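Local structure of HTH-type transcriptional regulator KdgR (1YSP) at residues G27-D32 against K77-G82. The protein represses transcription of genes for the transport and catabolism of 2-keto-3-deoxygluconate, and is represented here by its C-terminal IclR-type domain. Numbering follows the deposited sequence.
Sequences GALDED and KQILEG
Ile79 of helix 73-80 carries the contact by turning its two branches toward different parts of segment 27-32. The shorter branch meets the backbone: methyl CG2 of Ile79 lies 3.5 Å from the carbonyl oxygen of Glu31. This branch stands anti to the backbone N, while CG1 lies anti to the carbonyl carbon (chi1 -65°), which places CG2 toward the carbonyl of Glu31. The extended second torsion (chi2 156°) then carries CD1 away from CA and toward Leu29. There the longer branch supplies the apolar part, its CD1 approaching CD2 of Leu29 at 4.4 Å, a loose methyl-to-methyl meeting. Leu58 touches both Leu29 and Ile79 and so joins them in one apolar patch, to which Leu68 of helix 62-69 adds a further contact with Ile79.

Asp32 comes in with its methylene, not its carboxylate. Its CB is 4.0 Å from the backbone O of Ile79, a van der Waals approach. Here the backbones of the two segments come nearest, the CA atoms of Asp32 and Ile79 being 5.8 Å apart.

Asp30 to Asp32 form a classic gamma turn centred on Glu31, which adopts a positive phi of 70° and whose side chain starts away from the helix. A weak hydrogen bond from Asp32 N to Asp30 O closes the turn, and Asp30 O is also hydrogen-bonded to Ser33 OG. Burying just 165 Å² in all, this is a small surface contact. It sets the hairpin turn between the antiparallel strands 24-30 and 33-40 against helix 73-80, joining the central sheet to the helices that follow strand 55-57 and precede strand 112-115 in sequence in the GAF-like effector-binding domain of IclR-family regulators.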
loop_
_atom_site.group_PDB
_atom_site.type_symbol
_atom_site.label_atom_id
_atom_site.label_comp_id
_atom_site.label_asym_id
_atom_site.label_seq_id
_atom_site.Cartn_x
_atom_site.Cartn_y
_atom_site.Cartn_z
ATOM N N GLY A 27 -0.065 -5.825 3.300
ATOM C CA GLY A 27 -0.741 -6.500 2.183
ATOM C C GLY A 27 0.262 -7.159 1.255
ATOM O O GLY A 27 1.353 -6.714 1.146
ATOM N N ALA A 28 -0.113 -8.220 0.544
ATOM C CA ALA A 28 0.811 -8.847 -0.387
ATOM C C ALA A 28 0.086 -9.170 -1.693
ATOM O O ALA A 28 -1.124 -9.185 -1.715
ATOM C CB ALA A 28 1.391 -10.150 0.254
ATOM N N LEU A 29 0.839 -9.459 -2.756
ATOM C CA LEU A 29 0.262 -9.765 -4.069
ATOM C C LEU A 29 -0.282 -11.193 -4.060
ATOM O O LEU A 29 0.398 -12.129 -3.601
ATOM C CB LEU A 29 1.314 -9.606 -5.164
ATOM C CG LEU A 29 0.846 -9.766 -6.619
ATOM C CD1 LEU A 29 -0.116 -8.674 -7.050
ATOM C CD2 LEU A 29 2.027 -9.803 -7.497
ATOM N N ASP A 30 -1.531 -11.347 -4.486
ATOM C CA ASP A 30 -2.068 -12.675 -4.705
ATOM C C ASP A 30 -2.630 -12.685 -6.113
ATOM O O ASP A 30 -3.797 -12.360 -6.330
ATOM C CB ASP A 30 -3.136 -13.044 -3.680
ATOM C CG ASP A 30 -3.613 -14.502 -3.825
ATOM O OD1 ASP A 30 -2.962 -15.303 -4.532
ATOM O OD2 ASP A 30 -4.645 -14.839 -3.232
ATOM N N GLU A 31 -1.741 -12.982 -7.050
ATOM C CA GLU A 31 -2.092 -13.136 -8.455
ATOM C C GLU A 31 -2.462 -11.806 -9.107
ATOM O O GLU A 31 -1.592 -11.201 -9.718
ATOM C CB GLU A 31 -3.161 -14.226 -8.641
ATOM C CG GLU A 31 -2.696 -15.538 -8.011
ATOM C CD GLU A 31 -3.210 -16.763 -8.719
ATOM O OE1 GLU A 31 -4.411 -16.783 -9.064
ATOM O OE2 GLU A 31 -2.400 -17.703 -8.925
ATOM N N ASP A 32 -3.714 -11.363 -8.980
ATOM C CA ASP A 32 -4.180 -10.100 -9.590
ATOM C C ASP A 32 -4.993 -9.259 -8.592
ATOM O O ASP A 32 -5.921 -8.503 -8.956
ATOM C CB ASP A 32 -5.057 -10.393 -10.798
ATOM C CG ASP A 32 -6.423 -10.932 -10.395
ATOM O OD1 ASP A 32 -6.511 -11.539 -9.298
ATOM O OD2 ASP A 32 -7.408 -10.743 -11.165
ATOM N N LYS A 77 1.889 -5.112 -16.888
ATOM C CA LYS A 77 0.828 -5.267 -17.884
ATOM C C LYS A 77 0.331 -6.738 -17.914
ATOM O O LYS A 77 -0.859 -6.981 -18.062
ATOM C CB LYS A 77 1.262 -4.712 -19.256
ATOM C CG LYS A 77 1.097 -3.172 -19.394
ATOM C CD LYS A 77 1.485 -2.667 -20.812
ATOM C CE LYS A 77 0.774 -3.507 -21.901
ATOM N NZ LYS A 77 0.991 -3.069 -23.328
ATOM N N GLN A 78 1.234 -7.689 -17.701
ATOM C CA GLN A 78 0.888 -9.128 -17.526
ATOM C C GLN A 78 -0.057 -9.399 -16.345
ATOM O O GLN A 78 -1.127 -10.010 -16.511
ATOM C CB GLN A 78 2.168 -9.975 -17.403
ATOM C CG GLN A 78 1.939 -11.445 -17.004
ATOM C CD GLN A 78 3.226 -12.316 -16.992
ATOM O OE1 GLN A 78 4.295 -11.910 -16.485
ATOM N NE2 GLN A 78 3.102 -13.543 -17.524
ATOM N N ILE A 79 0.341 -8.956 -15.151
ATOM C CA ILE A 79 -0.514 -9.073 -13.959
ATOM C C ILE A 79 -1.915 -8.464 -14.235
ATOM O O ILE A 79 -2.943 -9.063 -13.939
ATOM C CB ILE A 79 0.146 -8.380 -12.742
ATOM C CG1 ILE A 79 1.456 -9.081 -12.336
ATOM C CG2 ILE A 79 -0.823 -8.340 -11.561
ATOM C CD1 ILE A 79 2.444 -8.175 -11.564
ATOM N N LEU A 80 -1.954 -7.273 -14.834
ATOM C CA LEU A 80 -3.226 -6.562 -15.005
ATOM C C LEU A 80 -4.096 -7.051 -16.176
ATOM O O LEU A 80 -5.274 -6.675 -16.299
ATOM C CB LEU A 80 -2.966 -5.067 -15.146
ATOM C CG LEU A 80 -2.331 -4.412 -13.919
ATOM C CD1 LEU A 80 -2.051 -2.967 -14.309
ATOM C CD2 LEU A 80 -3.253 -4.542 -12.736
ATOM N N GLU A 81 -3.539 -7.935 -16.998
ATOM C CA GLU A 81 -4.291 -8.474 -18.162
ATOM C C GLU A 81 -5.656 -9.048 -17.833
ATOM O O GLU A 81 -6.631 -8.800 -18.546
ATOM C CB GLU A 81 -3.450 -9.549 -18.863
ATOM C CG GLU A 81 -2.630 -8.987 -19.968
ATOM C CD GLU A 81 -3.438 -8.809 -21.237
ATOM O OE1 GLU A 81 -3.382 -9.720 -22.104
ATOM O OE2 GLU A 81 -4.136 -7.774 -21.366
ATOM N N GLY A 82 -5.717 -9.808 -16.744
ATOM C CA GLY A 82 -6.933 -10.501 -16.344
ATOM C C GLY A 82 -7.980 -9.650 -15.627
ATOM O O GLY A 82 -9.171 -10.006 -15.614
#